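Local atomic coordinates of tropomodulin TMD-1 (Caenorhabditis elegans, PDB entry 1PGV), a protein that probably caps the pointed end of actin filaments, blocking elongation and depolymerization there, and is represented here by its C-terminal domain. Residues N47-K52 against K74-N79; R101-E106 against Q126-F131. One frame throughout, in Å; residues are numbered along the deposited sequence.

Contact 1. Residues N47-K52 against K74-N79; sequences NINNMK and KFSLAN
Asn49 OD1 accepts from Ala78 N of the neighbouring segment at 2.7 Å; the hydroxyl Ser76 OG also approaches this oxygen, but so closely that the bond is doubtful in detail. The backbone N-H arrives from above the amide's carbonyl plane, 41° out of it, so it does not use a lone pair. With CG anti to its own carbonyl carbon (chi1 -71°), the Asn49 amide reaches across to Ser76 and Ala78, and its oxygen also rests against Ala78 CB at 3.3 Å. Asn49 N is held in turn by Asn47 OD1, 2.9 Å away in the carbonyl plane, which makes an Asx turn just after strand 45-47. Asn47 and Ser76 form a parallel bridge between adjacent strands of the leucine-rich-repeat-like sheet. Ile48 N bonds Ser76 O at 2.9 Å, and beyond it a type II turn from Ile48 to Met51 brings Asn50 N to Ala78 O, also 2.9 Å. Ile48 and Leu77, equivalent buried residues just after each strand, lie side by side, with Ile48 CD1 4.0 Å from Leu77 CG. Farther out, Asn79 ND2 meets an in-plane lone pair of Asn50 OD1 at 3.0 Å, the two amide planes standing 66° apart.

Contact 2. Residues R101-E106 against Q126-F131; sequences RVLNVE and QSIVEF
The guanidinium of Arg101 lies against Val129, whose CG1 sits 3.4 Å above the plane of the group, offset toward its rim. Bends at chi2 (-95°) and chi3 fold the arginine chain back to this position, although its CB points away from the partner segment. At the guanidinium edge, in plane, a water accepts from Arg101 NH1 and donates to Ser127 O, 2.7 Å from that carbonyl oxygen. The next two pairs run side by side and point the same way, on opposite faces of a parallel sheet. Val102 and Glu130 share one face: Val102 CG2 packs on Glu130 CB at 3.8 Å, while the extended glutamate carries its carboxylate past Val102 CG1 to a salt bridge with Arg161, outside the two segments. Leu103 and Phe131 share the other, where Leu103 CD2 approaches Phe131 CE2 obliquely at 3.9 Å and Ile94 of helix 90-96 adds to the apolar layer. Between the two faces, Leu103 N bonds Glu130 O at 2.9 Å, joining the two strands of the beta-alpha-beta unit that includes helix 112-121. Arg101 O accepts from two consecutive N-H groups where strand 130-132 begins, Val129 N at 2.8 Å and Glu130 N at 3.0 Å, the second nearly in line with the carbonyl. The chemistry thus divides by face: Glu130 brings charge to the Val102 side, and the Leu103 side is hydrocarbon.

Contact 1 closes before contact 2 opens along the chain, and their centres lie about 13 Å apart in one five-stranded parallel sheet whose strand order follows the sequence. Contact 1 joins the C-terminal end of edge strand 45-47 and the loop after it to strand 74-76; contact 2 joins strands 102-104 and 130-132. The gap between them is bridged by neighbouring strands 74-76 and 102-104, where Leu77 N comes 2.7 Å from Asn104 O and Phe75 N 3.0 Å from Val102 O, both probable hydrogen bonds. Helix 90-96 covers Phe75 as well as Leu103. Such serial stacking of strand-helix units builds the curved, leucine-rich-repeat-like domain of tropomodulin.

Contact 1. Residues N47-K52 against K74-N79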
ATOM      1  N   ASN A  47      -4.683  -1.800  12.170  1.00 25.59           N
ATOM      2  CA  ASN A  47      -3.247  -1.717  12.359  1.00 25.85           C
ATOM      3  C   ASN A  47      -2.741  -2.944  13.102  1.00 27.16           C
ATOM      4  O   ASN A  47      -3.044  -3.125  14.282  1.00 26.20           O
ATOM      5  CB  ASN A  47      -2.908  -0.458  13.165  1.00 28.69           C
ATOM      6  CG  ASN A  47      -1.421  -0.180  13.224  1.00 30.53           C
ATOM      7  OD1 ASN A  47      -0.608  -1.090  13.395  1.00 31.56           O
ATOM      8  ND2 ASN A  47      -1.056   1.091  13.098  1.00 33.63           N
ATOM      9  N   ILE A  48      -1.981  -3.796  12.415  1.00 26.27           N
ATOM     10  CA  ILE A  48      -1.431  -4.981  13.062  1.00 26.98           C
ATOM     11  C   ILE A  48       0.089  -4.917  13.065  1.00 27.32           C
ATOM     12  O   ILE A  48       0.770  -5.947  13.050  1.00 27.34           O
ATOM     13  CB  ILE A  48      -1.885  -6.286  12.370  1.00 27.37           C
ATOM     14  CG1 ILE A  48      -1.371  -6.333  10.929  1.00 26.98           C
ATOM     15  CG2 ILE A  48      -3.402  -6.391  12.414  1.00 27.77           C
ATOM     16  CD1 ILE A  48      -1.678  -7.644  10.219  1.00 25.53           C
ATOM     17  N   ASN A  49       0.619  -3.698  13.086  1.00 27.00           N
ATOM     18  CA  ASN A  49       2.061  -3.495  13.102  1.00 28.12           C
ATOM     19  C   ASN A  49       2.701  -4.260  14.256  1.00 29.98           C
ATOM     20  O   ASN A  49       2.169  -4.282  15.366  1.00 29.72           O
ATOM     21  CB  ASN A  49       2.402  -2.006  13.247  1.00 29.58           C
ATOM     22  CG  ASN A  49       2.094  -1.200  11.994  1.00 29.48           C
ATOM     23  OD1 ASN A  49       1.790  -1.757  10.939  1.00 28.83           O
ATOM     24  ND2 ASN A  49       2.186   0.121  12.105  1.00 30.82           N
ATOM     25  N   ASN A  50       3.838  -4.894  13.977  1.00 31.01           N
ATOM     26  CA  ASN A  50       4.595  -5.643  14.977  1.00 31.57           C
ATOM     27  C   ASN A  50       3.960  -6.932  15.490  1.00 32.64           C
ATOM     28  O   ASN A  50       4.470  -7.535  16.432  1.00 31.41           O
ATOM     29  CB  ASN A  50       4.913  -4.734  16.164  1.00 31.84           C
ATOM     30  CG  ASN A  50       5.483  -3.403  15.733  1.00 32.11           C
ATOM     31  OD1 ASN A  50       6.510  -3.342  15.053  1.00 32.90           O
ATOM     32  ND2 ASN A  50       4.817  -2.320  16.124  1.00 33.31           N
ATOM     33  N   MET A  51       2.862  -7.361  14.878  1.00 33.35           N
ATOM     34  CA  MET A  51       2.202  -8.592  15.299  1.00 35.75           C
ATOM     35  C   MET A  51       2.720  -9.787  14.496  1.00 37.56           C
ATOM     36  O   MET A  51       2.065 -10.260  13.569  1.00 38.78           O
ATOM     37  CB  MET A  51       0.683  -8.458  15.140  1.00 34.50           C
ATOM     38  CG  MET A  51       0.067  -7.410  16.059  1.00 35.14           C
ATOM     39  SD  MET A  51      -1.733  -7.311  15.950  1.00 34.61           S
ATOM     40  CE  MET A  51      -2.219  -8.591  17.111  1.00 36.38           C
ATOM     41  N   LYS A  52       3.902 -10.271  14.866  1.00 39.00           N
ATOM     42  CA  LYS A  52       4.527 -11.401  14.182  1.00 40.58           C
ATOM     43  C   LYS A  52       3.974 -12.744  14.655  1.00 42.39           C
ATOM     44  O   LYS A  52       4.211 -13.779  14.028  1.00 42.72           O
ATOM     45  CB  LYS A  52       6.039 -11.360  14.403  1.00 40.45           C
ATOM     46  CG  LYS A  52       6.699 -10.100  13.874  1.00 38.84           C
ATOM     47  CD  LYS A  52       8.177 -10.056  14.209  1.00 39.93           C
ATOM     48  CE  LYS A  52       8.846  -8.862  13.551  1.00 38.77           C
ATOM     49  NZ  LYS A  52      10.299  -8.774  13.861  1.00 40.14           N
ATOM     50  N   LYS A  74      -7.238   2.921   6.358  1.00 20.09           N
ATOM     51  CA  LYS A  74      -5.840   2.684   6.687  1.00 19.84           C
ATOM     52  C   LYS A  74      -5.611   1.226   7.051  1.00 19.77           C
ATOM     53  O   LYS A  74      -6.326   0.657   7.873  1.00 18.91           O
ATOM     54  CB  LYS A  74      -5.403   3.575   7.849  1.00 21.90           C
ATOM     55  CG  LYS A  74      -5.540   5.063   7.580  1.00 26.52           C
ATOM     56  CD  LYS A  74      -5.047   5.882   8.767  1.00 31.80           C
ATOM     57  CE  LYS A  74      -5.182   7.375   8.506  1.00 35.04           C
ATOM     58  NZ  LYS A  74      -4.639   8.180   9.638  1.00 38.37           N
ATOM     59  N   PHE A  75      -4.608   0.622   6.422  1.00 19.26           N
ATOM     60  CA  PHE A  75      -4.282  -0.774   6.675  1.00 19.45           C
ATOM     61  C   PHE A  75      -2.772  -0.849   6.836  1.00 18.93           C
ATOM     62  O   PHE A  75      -2.023  -0.583   5.897  1.00 18.49           O
ATOM     63  CB  PHE A  75      -4.763  -1.638   5.505  1.00 19.50           C
ATOM     64  CG  PHE A  75      -4.676  -3.121   5.759  1.00 21.58           C
ATOM     65  CD1 PHE A  75      -4.651  -3.622   7.057  1.00 23.50           C
ATOM     66  CD2 PHE A  75      -4.656  -4.019   4.696  1.00 22.98           C
ATOM     67  CE1 PHE A  75      -4.610  -4.998   7.293  1.00 24.20           C
ATOM     68  CE2 PHE A  75      -4.617  -5.397   4.921  1.00 24.71           C
ATOM     69  CZ  PHE A  75      -4.594  -5.884   6.222  1.00 25.52           C
ATOM     70  N   SER A  76      -2.321  -1.183   8.043  1.00 20.32           N
ATOM     71  CA  SER A  76      -0.893  -1.248   8.313  1.00 20.58           C
ATOM     72  C   SER A  76      -0.472  -2.623   8.819  1.00 21.32           C
ATOM     73  O   SER A  76      -1.054  -3.154   9.768  1.00 19.73           O
ATOM     74  CB  SER A  76      -0.506  -0.179   9.338  1.00 21.68           C
ATOM     75  OG  SER A  76       0.900  -0.033   9.419  0.50 23.68           O
ATOM     76  N   LEU A  77       0.540  -3.190   8.167  1.00 21.52           N
ATOM     77  CA  LEU A  77       1.067  -4.503   8.527  1.00 23.70           C
ATOM     78  C   LEU A  77       2.584  -4.417   8.596  1.00 23.11           C
ATOM     79  O   LEU A  77       3.286  -5.343   8.180  1.00 24.55           O
ATOM     80  CB  LEU A  77       0.693  -5.553   7.477  1.00 24.79           C
ATOM     81  CG  LEU A  77      -0.717  -5.609   6.898  1.00 26.70           C
ATOM     82  CD1 LEU A  77      -0.908  -4.468   5.904  1.00 26.19           C
ATOM     83  CD2 LEU A  77      -0.918  -6.952   6.196  1.00 26.90           C
ATOM     84  N   ALA A  78       3.089  -3.303   9.107  1.00 23.05           N
ATOM     85  CA  ALA A  78       4.526  -3.106   9.218  1.00 23.48           C
ATOM     86  C   ALA A  78       5.133  -4.063  10.233  1.00 23.92           C
ATOM     87  O   ALA A  78       4.535  -4.356  11.266  1.00 23.42           O
ATOM     88  CB  ALA A  78       4.833  -1.666   9.621  1.00 22.85           C
ATOM     89  N   ASN A  79       6.326  -4.554   9.923  1.00 24.11           N
ATOM     90  CA  ASN A  79       7.033  -5.458  10.814  1.00 26.01           C
ATOM     91  C   ASN A  79       6.169  -6.603  11.342  1.00 26.07           C
ATOM     92  O   ASN A  79       6.022  -6.777  12.552  1.00 27.83           O
ATOM     93  CB  ASN A  79       7.617  -4.660  11.980  1.00 26.50           C
ATOM     94  CG  ASN A  79       8.580  -5.469  12.819  1.00 28.45           C
ATOM     95  OD1 ASN A  79       9.472  -6.137  12.290  1.00 28.11           O
ATOM     96  ND2 ASN A  79       8.417  -5.401  14.137  1.00 28.14           N
TER

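Contact 2. Residues R101-E106 against Q126-F131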
ATOM      1  N   ARG A 101      -6.719   4.560   1.837  1.00 16.73           N
ATOM      2  CA  ARG A 101      -5.880   5.741   1.682  1.00 16.86           C
ATOM      3  C   ARG A 101      -4.425   5.536   2.063  1.00 16.16           C
ATOM      4  O   ARG A 101      -3.531   6.156   1.490  1.00 16.49           O
ATOM      5  CB  ARG A 101      -6.446   6.878   2.539  1.00 19.64           C
ATOM      6  CG  ARG A 101      -7.877   7.237   2.212  1.00 25.48           C
ATOM      7  CD  ARG A 101      -7.921   8.380   1.232  1.00 32.94           C
ATOM      8  NE  ARG A 101      -7.239   9.548   1.783  1.00 37.32           N
ATOM      9  CZ  ARG A 101      -7.079  10.696   1.135  1.00 39.07           C
ATOM     10  NH1 ARG A 101      -7.556  10.837  -0.094  1.00 39.15           N
ATOM     11  NH2 ARG A 101      -6.432  11.698   1.716  1.00 40.67           N
ATOM     12  N   VAL A 102      -4.189   4.683   3.050  1.00 16.35           N
ATOM     13  CA  VAL A 102      -2.837   4.433   3.519  1.00 16.07           C
ATOM     14  C   VAL A 102      -2.586   2.935   3.627  1.00 16.14           C
ATOM     15  O   VAL A 102      -3.381   2.205   4.211  1.00 17.12           O
ATOM     16  CB  VAL A 102      -2.614   5.087   4.907  1.00 18.31           C
ATOM     17  CG1 VAL A 102      -1.233   4.745   5.443  1.00 19.66           C
ATOM     18  CG2 VAL A 102      -2.775   6.599   4.791  1.00 21.23           C
ATOM     19  N   LEU A 103      -1.489   2.484   3.027  1.00 16.89           N
ATOM     20  CA  LEU A 103      -1.117   1.076   3.075  1.00 15.85           C
ATOM     21  C   LEU A 103       0.331   1.032   3.520  1.00 16.70           C
ATOM     22  O   LEU A 103       1.199   1.624   2.880  1.00 16.79           O
ATOM     23  CB  LEU A 103      -1.260   0.425   1.697  1.00 16.91           C
ATOM     24  CG  LEU A 103      -0.875  -1.059   1.657  1.00 18.32           C
ATOM     25  CD1 LEU A 103      -1.770  -1.842   2.603  1.00 18.72           C
ATOM     26  CD2 LEU A 103      -1.002  -1.586   0.225  1.00 17.67           C
ATOM     27  N   ASN A 104       0.588   0.343   4.626  1.00 16.52           N
ATOM     28  CA  ASN A 104       1.939   0.243   5.164  1.00 17.61           C
ATOM     29  C   ASN A 104       2.389  -1.212   5.290  1.00 17.27           C
ATOM     30  O   ASN A 104       1.828  -1.974   6.076  1.00 18.98           O
ATOM     31  CB  ASN A 104       1.993   0.917   6.537  1.00 17.78           C
ATOM     32  CG  ASN A 104       3.382   0.917   7.136  1.00 18.13           C
ATOM     33  OD1 ASN A 104       4.334   0.389   6.548  1.00 19.97           O
ATOM     34  ND2 ASN A 104       3.513   1.519   8.315  1.00 21.77           N
ATOM     35  N   VAL A 105       3.396  -1.589   4.507  1.00 19.12           N
ATOM     36  CA  VAL A 105       3.933  -2.950   4.543  1.00 19.12           C
ATOM     37  C   VAL A 105       5.450  -2.918   4.709  1.00 20.37           C
ATOM     38  O   VAL A 105       6.157  -3.825   4.255  1.00 20.62           O
ATOM     39  CB  VAL A 105       3.601  -3.729   3.244  1.00 19.24           C
ATOM     40  CG1 VAL A 105       2.104  -3.879   3.090  1.00 18.93           C
ATOM     41  CG2 VAL A 105       4.195  -3.015   2.040  1.00 16.94           C
ATOM     42  N   GLU A 106       5.952  -1.878   5.368  1.00 21.14           N
ATOM     43  CA  GLU A 106       7.391  -1.739   5.559  1.00 21.87           C
ATOM     44  C   GLU A 106       7.983  -2.757   6.538  1.00 21.68           C
ATOM     45  O   GLU A 106       7.264  -3.401   7.300  1.00 20.68           O
ATOM     46  CB  GLU A 106       7.719  -0.322   6.045  1.00 24.27           C
ATOM     47  CG  GLU A 106       7.423  -0.086   7.519  1.00 27.26           C
ATOM     48  CD  GLU A 106       7.584   1.372   7.931  1.00 30.00           C
ATOM     49  OE1 GLU A 106       8.552   2.020   7.482  1.00 32.97           O
ATOM     50  OE2 GLU A 106       6.746   1.864   8.716  1.00 30.46           O
ATOM     51  N   GLN A 126      -6.885   4.246  -7.619  1.00 14.99           N
ATOM     52  CA  GLN A 126      -6.119   5.390  -7.146  1.00 15.74           C
ATOM     53  C   GLN A 126      -6.676   6.015  -5.859  1.00 15.90           C
ATOM     54  O   GLN A 126      -6.691   7.239  -5.692  1.00 16.67           O
ATOM     55  CB  GLN A 126      -5.999   6.437  -8.261  1.00 16.71           C
ATOM     56  CG  GLN A 126      -5.114   5.944  -9.415  1.00 17.12           C
ATOM     57  CD  GLN A 126      -4.886   6.982 -10.493  1.00 18.99           C
ATOM     58  OE1 GLN A 126      -4.617   8.148 -10.205  1.00 19.06           O
ATOM     59  NE2 GLN A 126      -4.972   6.554 -11.753  1.00 22.42           N
ATOM     60  N   SER A 127      -7.119   5.160  -4.946  1.00 16.09           N
ATOM     61  CA  SER A 127      -7.644   5.622  -3.664  1.00 15.61           C
ATOM     62  C   SER A 127      -6.486   5.901  -2.709  1.00 15.95           C
ATOM     63  O   SER A 127      -6.544   6.816  -1.888  1.00 16.50           O
ATOM     64  CB  SER A 127      -8.564   4.561  -3.057  1.00 17.15           C
ATOM     65  OG  SER A 127      -7.841   3.383  -2.727  1.00 16.33           O
ATOM     66  N   ILE A 128      -5.413   5.122  -2.830  1.00 16.43           N
ATOM     67  CA  ILE A 128      -4.258   5.275  -1.953  1.00 14.96           C
ATOM     68  C   ILE A 128      -3.445   6.553  -2.147  1.00 16.37           C
ATOM     69  O   ILE A 128      -3.106   6.918  -3.276  1.00 16.89           O
ATOM     70  CB  ILE A 128      -3.299   4.056  -2.094  1.00 15.48           C
ATOM     71  CG1 ILE A 128      -4.024   2.779  -1.658  1.00 15.06           C
ATOM     72  CG2 ILE A 128      -2.041   4.281  -1.274  1.00 13.58           C
ATOM     73  CD1 ILE A 128      -3.213   1.490  -1.851  1.00 16.77           C
ATOM     74  N   VAL A 129      -3.129   7.229  -1.037  1.00 16.06           N
ATOM     75  CA  VAL A 129      -2.325   8.451  -1.081  1.00 17.06           C
ATOM     76  C   VAL A 129      -0.982   8.253  -0.391  1.00 16.64           C
ATOM     77  O   VAL A 129      -0.045   9.024  -0.600  1.00 17.07           O
ATOM     78  CB  VAL A 129      -3.055   9.652  -0.426  1.00 19.28           C
ATOM     79  CG1 VAL A 129      -4.387   9.874  -1.114  1.00 19.68           C
ATOM     80  CG2 VAL A 129      -3.235   9.412   1.063  1.00 21.14           C
ATOM     81  N   GLU A 130      -0.888   7.217   0.437  1.00 16.35           N
ATOM     82  CA  GLU A 130       0.357   6.913   1.125  1.00 17.46           C
ATOM     83  C   GLU A 130       0.639   5.416   1.038  1.00 16.41           C
ATOM     84  O   GLU A 130      -0.145   4.601   1.515  1.00 17.62           O
ATOM     85  CB  GLU A 130       0.285   7.336   2.592  1.00 20.27           C
ATOM     86  CG  GLU A 130       1.556   7.040   3.371  1.00 23.53           C
ATOM     87  CD  GLU A 130       1.506   7.595   4.780  1.00 29.71           C
ATOM     88  OE1 GLU A 130       1.365   8.827   4.924  1.00 31.01           O
ATOM     89  OE2 GLU A 130       1.605   6.802   5.741  1.00 31.01           O
ATOM     90  N   PHE A 131       1.769   5.072   0.425  1.00 15.59           N
ATOM     91  CA  PHE A 131       2.182   3.677   0.262  1.00 16.41           C
ATOM     92  C   PHE A 131       3.595   3.566   0.830  1.00 17.10           C
ATOM     93  O   PHE A 131       4.532   4.108   0.260  1.00 19.20           O
ATOM     94  CB  PHE A 131       2.162   3.308  -1.232  1.00 17.63           C
ATOM     95  CG  PHE A 131       2.587   1.892  -1.520  1.00 21.24           C
ATOM     96  CD1 PHE A 131       3.933   1.560  -1.607  1.00 19.69           C
ATOM     97  CD2 PHE A 131       1.635   0.889  -1.689  1.00 24.22           C
ATOM     98  CE1 PHE A 131       4.330   0.242  -1.860  1.00 21.39           C
ATOM     99  CE2 PHE A 131       2.021  -0.430  -1.941  1.00 25.60           C
ATOM    100  CZ  PHE A 131       3.375  -0.751  -2.025  1.00 25.51           C
TER
HETATM  101  O   HOH W   1      -8.587   8.628  -1.742  1.00 29.15           O